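Local coordinates for glycerophosphoryl diester phosphodiesterase (PDB 3KS6), which belongs to the glycerophosphoryl diester phosphodiesterase family, enzymes built on a TIM barrel, and holds a magnesium ion in this model, at residues 160-165 / 189-194; 216-221 / 227-232. One frame throughout, in Å; residues are numbered along the deposited sequence.

Contact 1 (160-165 / 189-194); sequences VSPSVL and IDTADA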
ATOM      1  N   VAL A 160      -1.714   8.294  -7.412  1.00 16.16           N
ATOM      2  CA  VAL A 160      -1.910   9.677  -7.912  1.00 16.61           C
ATOM      3  C   VAL A 160      -2.621  10.488  -6.826  1.00 16.57           C
ATOM      4  O   VAL A 160      -3.824  10.280  -6.530  1.00 17.27           O
ATOM      5  CB  VAL A 160      -2.721   9.639  -9.202  1.00 16.38           C
ATOM      6  CG1 VAL A 160      -3.020  11.075  -9.726  1.00 16.16           C
ATOM      7  CG2 VAL A 160      -1.987   8.803 -10.283  1.00 18.54           C
ATOM      8  N   SER A 161      -1.886  11.402  -6.199  1.00 18.50           N
ATOM      9  CA  SER A 161      -2.414  12.212  -5.111  1.00 16.62           C
ATOM     10  C   SER A 161      -3.494  13.182  -5.597  1.00 15.92           C
ATOM     11  O   SER A 161      -3.508  13.556  -6.778  1.00 17.12           O
ATOM     12  CB  SER A 161      -1.302  13.026  -4.469  1.00 20.38           C
ATOM     13  OG  SER A 161      -0.783  13.938  -5.427  1.00 18.04           O
ATOM     14  N   PRO A 162      -4.398  13.601  -4.697  1.00 17.05           N
ATOM     15  CA  PRO A 162      -5.383  14.638  -5.078  1.00 17.76           C
ATOM     16  C   PRO A 162      -4.753  15.863  -5.785  1.00 19.75           C
ATOM     17  O   PRO A 162      -5.324  16.345  -6.776  1.00 18.37           O
ATOM     18  CB  PRO A 162      -6.077  14.972  -3.739  1.00 21.94           C
ATOM     19  CG  PRO A 162      -6.036  13.604  -3.008  1.00 21.10           C
ATOM     20  CD  PRO A 162      -4.616  13.108  -3.325  1.00 20.32           C
ATOM     21  N   SER A 163      -3.599  16.326  -5.295  1.00 21.12           N
ATOM     22  CA  SER A 163      -2.880  17.491  -5.874  1.00 22.58           C
ATOM     23  C   SER A 163      -2.428  17.264  -7.296  1.00 21.46           C
ATOM     24  O   SER A 163      -2.647  18.098  -8.179  1.00 21.48           O
ATOM     25  CB  SER A 163      -1.649  17.813  -5.027  1.00 26.11           C
ATOM     26  OG  SER A 163      -2.073  18.338  -3.813  1.00 28.14           O
ATOM     27  N   VAL A 164      -1.784  16.130  -7.532  1.00 18.69           N
ATOM     28  CA  VAL A 164      -1.362  15.756  -8.874  1.00 19.39           C
ATOM     29  C   VAL A 164      -2.583  15.623  -9.811  1.00 17.21           C
ATOM     30  O   VAL A 164      -2.585  16.159 -10.916  1.00 20.20           O
ATOM     31  CB  VAL A 164      -0.452  14.469  -8.847  1.00 17.18           C
ATOM     32  CG1 VAL A 164      -0.193  13.909 -10.255  1.00 16.13           C
ATOM     33  CG2 VAL A 164       0.890  14.793  -8.128  1.00 19.74           C
ATOM     34  N   LEU A 165      -3.645  14.958  -9.337  1.00 16.86           N
ATOM     35  CA  LEU A 165      -4.821  14.724 -10.172  1.00 19.51           C
ATOM     36  C   LEU A 165      -5.476  16.048 -10.558  1.00 19.13           C
ATOM     37  O   LEU A 165      -5.882  16.232 -11.696  1.00 19.37           O
ATOM     38  CB  LEU A 165      -5.846  13.842  -9.439  1.00 18.91           C
ATOM     39  CG  LEU A 165      -7.167  13.493 -10.180  1.00 20.83           C
ATOM     40  CD1 LEU A 165      -6.909  12.816 -11.547  1.00 23.29           C
ATOM     41  CD2 LEU A 165      -8.033  12.575  -9.307  1.00 19.60           C
ATOM     42  N   ILE A 189     -10.124   7.833  -2.776  1.00 17.53           N
ATOM     43  CA  ILE A 189     -11.540   7.526  -3.007  1.00 17.34           C
ATOM     44  C   ILE A 189     -12.388   8.784  -3.165  1.00 18.09           C
ATOM     45  O   ILE A 189     -13.321   8.817  -3.955  1.00 20.36           O
ATOM     46  CB  ILE A 189     -12.104   6.612  -1.837  1.00 16.85           C
ATOM     47  CG1 ILE A 189     -13.527   6.111  -2.127  1.00 22.11           C
ATOM     48  CG2 ILE A 189     -12.018   7.310  -0.485  1.00 16.55           C
ATOM     49  CD1 ILE A 189     -13.694   5.449  -3.449  1.00 16.57           C
ATOM     50  N   ASP A 190     -12.074   9.830  -2.406  1.00 17.47           N
ATOM     51  CA  ASP A 190     -12.856  11.076  -2.474  1.00 18.99           C
ATOM     52  C   ASP A 190     -12.683  11.830  -3.795  1.00 21.99           C
ATOM     53  O   ASP A 190     -13.464  12.724  -4.056  1.00 23.32           O
ATOM     54  CB  ASP A 190     -12.558  12.013  -1.289  1.00 18.41           C
ATOM     55  CG  ASP A 190     -13.022  11.459   0.065  1.00 22.06           C
ATOM     56  OD1 ASP A 190     -13.880  10.544   0.107  1.00 24.06           O
ATOM     57  OD2 ASP A 190     -12.503  11.976   1.072  1.00 25.65           O
ATOM     58  N   THR A 191     -11.666  11.481  -4.599  1.00 19.25           N
ATOM     59  CA  THR A 191     -11.474  12.032  -5.930  1.00 19.85           C
ATOM     60  C   THR A 191     -11.988  11.146  -7.079  1.00 19.68           C
ATOM     61  O   THR A 191     -11.946  11.521  -8.248  1.00 20.01           O
ATOM     62  CB  THR A 191     -10.001  12.412  -6.175  1.00 17.28           C
ATOM     63  OG1 THR A 191      -9.190  11.229  -6.301  1.00 20.36           O
ATOM     64  CG2 THR A 191      -9.484  13.323  -5.045  1.00 20.20           C
ATOM     65  N   ALA A 192     -12.503   9.971  -6.756  1.00 21.16           N
ATOM     66  CA  ALA A 192     -12.999   9.047  -7.735  1.00 18.54           C
ATOM     67  C   ALA A 192     -14.454   9.342  -8.028  1.00 21.12           C
ATOM     68  O   ALA A 192     -15.192   9.784  -7.145  1.00 22.80           O
ATOM     69  CB  ALA A 192     -12.876   7.588  -7.200  1.00 18.55           C
ATOM     70  N   ASP A 193     -14.849   9.024  -9.248  1.00 22.16           N
ATOM     71  CA  ASP A 193     -16.218   9.048  -9.693  1.00 23.19           C
ATOM     72  C   ASP A 193     -16.313   8.284 -11.004  1.00 24.24           C
ATOM     73  O   ASP A 193     -15.273   7.901 -11.589  1.00 20.35           O
ATOM     74  CB  ASP A 193     -16.726  10.484  -9.790  1.00 25.96           C
ATOM     75  CG  ASP A 193     -15.895  11.351 -10.704  1.00 27.12           C
ATOM     76  OD1 ASP A 193     -15.580  10.925 -11.824  1.00 21.88           O
ATOM     77  OD2 ASP A 193     -15.568  12.492 -10.307  1.00 34.60           O
ATOM     78  N   ALA A 194     -17.542   8.044 -11.458  1.00 24.18           N
ATOM     79  CA  ALA A 194     -17.790   7.273 -12.687  1.00 23.31           C
ATOM     80  C   ALA A 194     -17.066   7.818 -13.911  1.00 23.03           C
ATOM     81  O   ALA A 194     -16.551   7.050 -14.716  1.00 24.07           O
ATOM     82  CB  ALA A 194     -19.325   7.204 -12.982  1.00 23.92           C
TER
HETATM   83  O   HOH W   1      -6.228  11.150  -5.633  1.00 18.65           O
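T191 carries this contact from the 189-194 side, meeting P162 and L165 at the start of helix 162-179, where S161 is the N-cap and its OG accepts from V164 N. The chain enters through a short 3-10 turn, 189-191, whose first two residues serve other neighbours: I189 packs on strand 206-210, and D190 uses its OD1 to take a hydrogen bond from Q217. At T191 the side chain turns to the helix. Its OG1 sits between the backbone N and the carbonyl carbon (chi1 71°), while CG2 lies anti to the carbonyl carbon, and the two branches find different partners. T191 CG2 comes up to the proline ring crosswise, 4.0 Å from P162 CB. L165, its CG anti to its own backbone N, runs past T191 in the opposite direction and brings L165 CD2 to 3.5 Å from T191 OG1, an apolar touch on a polar atom. This is a junction between two successive beta-alpha units of a TIM barrel, where the loop after strand 184-188 meets the helix that follows strand 156-160. The T191 hydroxyl is hydrogen-bonded to H188 O, and it also accepts from a water, 3.0 Å from T191 OG1, that donates as well to V160 O at 2.7 Å. That water is the polar bridge across the pair. Further on, D193 N-caps the next helix.

Contact 2 (216-221 / 227-232); sequences SQITKA and KVFTTD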
ATOM      1  N   SER A 216     -19.352   4.905   3.852  1.00 25.61           N
ATOM      2  CA  SER A 216     -19.762   5.568   2.618  1.00 28.82           C
ATOM      3  C   SER A 216     -18.663   5.436   1.545  1.00 23.97           C
ATOM      4  O   SER A 216     -18.962   5.217   0.371  1.00 26.53           O
ATOM      5  CB  SER A 216     -20.097   7.047   2.859  1.00 31.29           C
ATOM      6  OG  SER A 216     -19.111   7.659   3.662  1.00 40.70           O
ATOM      7  N   GLN A 217     -17.420   5.598   1.962  1.00 23.59           N
ATOM      8  CA  GLN A 217     -16.278   5.496   1.030  1.00 22.48           C
ATOM      9  C   GLN A 217     -16.100   4.071   0.497  1.00 21.79           C
ATOM     10  O   GLN A 217     -15.890   3.863  -0.676  1.00 22.17           O
ATOM     11  CB  GLN A 217     -15.002   5.911   1.740  1.00 23.10           C
ATOM     12  CG  GLN A 217     -14.858   7.392   1.884  1.00 22.61           C
ATOM     13  CD  GLN A 217     -13.697   7.760   2.736  1.00 20.87           C
ATOM     14  OE1 GLN A 217     -13.345   7.059   3.699  1.00 21.65           O
ATOM     15  NE2 GLN A 217     -13.075   8.900   2.399  1.00 20.44           N
ATOM     16  N   ILE A 218     -16.163   3.098   1.402  1.00 22.62           N
ATOM     17  CA  ILE A 218     -16.125   1.699   1.036  1.00 21.58           C
ATOM     18  C   ILE A 218     -17.261   1.353   0.076  1.00 23.36           C
ATOM     19  O   ILE A 218     -17.020   0.740  -0.964  1.00 21.68           O
ATOM     20  CB  ILE A 218     -16.159   0.776   2.279  1.00 22.29           C
ATOM     21  CG1 ILE A 218     -14.879   0.931   3.127  1.00 20.47           C
ATOM     22  CG2 ILE A 218     -16.391  -0.697   1.841  1.00 22.48           C
ATOM     23  CD1 ILE A 218     -14.970   0.356   4.537  1.00 17.80           C
ATOM     24  N   THR A 219     -18.484   1.783   0.399  1.00 23.30           N
ATOM     25  CA  THR A 219     -19.643   1.492  -0.460  1.00 24.35           C
ATOM     26  C   THR A 219     -19.511   2.192  -1.821  1.00 22.39           C
ATOM     27  O   THR A 219     -19.883   1.648  -2.857  1.00 25.37           O
ATOM     28  CB  THR A 219     -20.964   1.906   0.257  1.00 24.03           C
ATOM     29  OG1 THR A 219     -21.149   1.087   1.416  1.00 26.29           O
ATOM     30  CG2 THR A 219     -22.133   1.776  -0.700  1.00 27.35           C
ATOM     31  N   LYS A 220     -18.920   3.392  -1.839  1.00 23.94           N
ATOM     32  CA  LYS A 220     -18.709   4.078  -3.104  1.00 22.12           C
ATOM     33  C   LYS A 220     -17.766   3.253  -3.991  1.00 21.49           C
ATOM     34  O   LYS A 220     -18.016   3.067  -5.181  1.00 23.94           O
ATOM     35  CB  LYS A 220     -18.139   5.465  -2.862  1.00 22.24           C
ATOM     36  CG  LYS A 220     -17.690   6.202  -4.084  1.00 24.36           C
ATOM     37  CD  LYS A 220     -17.116   7.547  -3.656  1.00 28.13           C
ATOM     38  CE  LYS A 220     -16.589   8.306  -4.834  1.00 23.44           C
ATOM     39  NZ  LYS A 220     -16.066   9.641  -4.391  1.00 21.25           N
ATOM     40  N   ALA A 221     -16.677   2.778  -3.404  1.00 21.58           N
ATOM     41  CA  ALA A 221     -15.690   1.930  -4.100  1.00 19.53           C
ATOM     42  C   ALA A 221     -16.352   0.663  -4.687  1.00 20.04           C
ATOM     43  O   ALA A 221     -16.145   0.300  -5.864  1.00 20.37           O
ATOM     44  CB  ALA A 221     -14.521   1.567  -3.102  1.00 17.70           C
ATOM     45  N   LYS A 227     -11.084  -1.702  -9.214  1.00 19.33           N
ATOM     46  CA  LYS A 227     -10.283  -2.908  -9.165  1.00 18.61           C
ATOM     47  C   LYS A 227      -9.955  -3.320  -7.750  1.00 20.14           C
ATOM     48  O   LYS A 227     -10.011  -4.508  -7.403  1.00 18.82           O
ATOM     49  CB  LYS A 227      -8.971  -2.721  -9.965  1.00 19.34           C
ATOM     50  CG  LYS A 227      -8.112  -3.951  -9.988  1.00 16.98           C
ATOM     51  CD  LYS A 227      -6.827  -3.746 -10.835  1.00 21.47           C
ATOM     52  CE  LYS A 227      -5.919  -4.983 -10.777  1.00 24.53           C
ATOM     53  NZ  LYS A 227      -4.802  -4.803 -11.731  1.00 19.25           N
ATOM     54  N   VAL A 228      -9.554  -2.345  -6.930  1.00 18.42           N
ATOM     55  CA  VAL A 228      -9.069  -2.614  -5.596  1.00 16.95           C
ATOM     56  C   VAL A 228      -9.155  -1.305  -4.839  1.00 18.88           C
ATOM     57  O   VAL A 228      -9.134  -0.223  -5.480  1.00 17.77           O
ATOM     58  CB  VAL A 228      -7.602  -3.076  -5.623  1.00 15.34           C
ATOM     59  CG1 VAL A 228      -6.695  -2.016  -6.300  1.00 14.70           C
ATOM     60  CG2 VAL A 228      -7.079  -3.441  -4.191  1.00 16.28           C
ATOM     61  N   PHE A 229      -9.281  -1.413  -3.514  1.00 17.01           N
ATOM     62  CA  PHE A 229      -9.120  -0.253  -2.621  1.00 14.45           C
ATOM     63  C   PHE A 229      -8.398  -0.648  -1.374  1.00 17.41           C
ATOM     64  O   PHE A 229      -8.520  -1.793  -0.917  1.00 17.60           O
ATOM     65  CB  PHE A 229     -10.449   0.439  -2.287  1.00 18.19           C
ATOM     66  CG  PHE A 229     -11.443  -0.426  -1.539  1.00 17.53           C
ATOM     67  CD1 PHE A 229     -11.464  -0.409  -0.171  1.00 16.80           C
ATOM     68  CD2 PHE A 229     -12.398  -1.181  -2.218  1.00 19.58           C
ATOM     69  CE1 PHE A 229     -12.370  -1.234   0.570  1.00 15.26           C
ATOM     70  CE2 PHE A 229     -13.343  -1.966  -1.513  1.00 19.75           C
ATOM     71  CZ  PHE A 229     -13.327  -1.982  -0.124  1.00 16.14           C
ATOM     72  N   THR A 230      -7.583   0.269  -0.841  1.00 15.37           N
ATOM     73  CA  THR A 230      -6.999   0.095   0.484  1.00 18.16           C
ATOM     74  C   THR A 230      -7.927   0.716   1.537  1.00 17.75           C
ATOM     75  O   THR A 230      -8.631   1.694   1.289  1.00 19.02           O
ATOM     76  CB  THR A 230      -5.636   0.700   0.623  1.00 19.51           C
ATOM     77  OG1 THR A 230      -5.710   2.113   0.364  1.00 20.29           O
ATOM     78  CG2 THR A 230      -4.612  -0.038  -0.334  1.00 16.99           C
ATOM     79  N   THR A 231      -7.954   0.087   2.712  1.00 16.29           N
ATOM     80  CA  THR A 231      -8.822   0.516   3.823  1.00 15.35           C
ATOM     81  C   THR A 231      -8.201   0.282   5.178  1.00 14.51           C
ATOM     82  O   THR A 231      -7.578  -0.747   5.443  1.00 15.87           O
ATOM     83  CB  THR A 231     -10.223  -0.199   3.794  1.00 17.14           C
ATOM     84  OG1 THR A 231     -11.087   0.256   4.872  1.00 18.55           O
ATOM     85  CG2 THR A 231     -10.065  -1.733   3.847  1.00 18.45           C
ATOM     86  N   ASP A 232      -8.401   1.250   6.058  1.00 16.31           N
ATOM     87  CA  ASP A 232      -8.017   1.131   7.462  1.00 16.16           C
ATOM     88  C   ASP A 232      -9.018   0.326   8.281  1.00 16.90           C
ATOM     89  O   ASP A 232      -8.769   0.100   9.471  1.00 17.94           O
ATOM     90  CB  ASP A 232      -7.880   2.519   8.121  1.00 17.97           C
ATOM     91  CG  ASP A 232      -6.584   3.200   7.792  1.00 23.95           C
ATOM     92  OD1 ASP A 232      -5.645   2.528   7.309  1.00 20.14           O
ATOM     93  OD2 ASP A 232      -6.512   4.426   8.063  1.00 19.61           O
TER
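With chi1 at 62°, F229 CG is set between its backbone N and carbonyl carbon, and the ring is carried off the strand to the inner side of helix 215-224. In I218 a chi1 of -66° puts CG1 beside the backbone N and leaves CG2 anti to it, while CG1 leads the rest of the chain on to T231. The ring thus meets residues one helical turn apart. A221 CB lies by the CD2 side of the ring, 3.6 Å from F229 CD2, and I218 CG2 is near the far tip, 3.9 Å from F229 CZ. Both methyls approach the ring obliquely, and the isoleucine chain crosses the phenylalanine at about a right angle. Beyond the ring, I218 CD1 reaches to 3.9 Å from T231 OG1. That hydroxyl has its polar partner elsewhere, in A212 O, so it can lie against a methyl without losing its hydrogen bond. No hydrogen bond links the two segments, and all four touching residues are buried. Helix 234-249 also packs here, with L236 and L240 on I218 and A237 on F229 and T231. The axes of 216-221 and 228-231 approach to 9.7 Å and run nearly antiparallel, at 168°. A helix running back along the outside of the barrel wall and leading into the parallel strand it covers is the alpha-beta half of a beta-alpha-beta crossover, the repeating step of the TIM barrel.

Contact 2 is core and contact 1 lies nearer the surface. In 216-221 / 227-232 every touching residue is buried and the join is largely apolar, a helix laid on a barrel strand. In 160-165 / 189-194 a loop meets the first turn of a helix, the touching surface is smaller, and a water bridges the two sides. They share no helix or strand, yet they adjoin: K220 NZ, on the helix of contact 2, lies 2.9 Å from I189 O in a probable hydrogen bond. One face of helix 215-224 packs on the strand, while the polar ends of side chains on it reach the loop of contact 1.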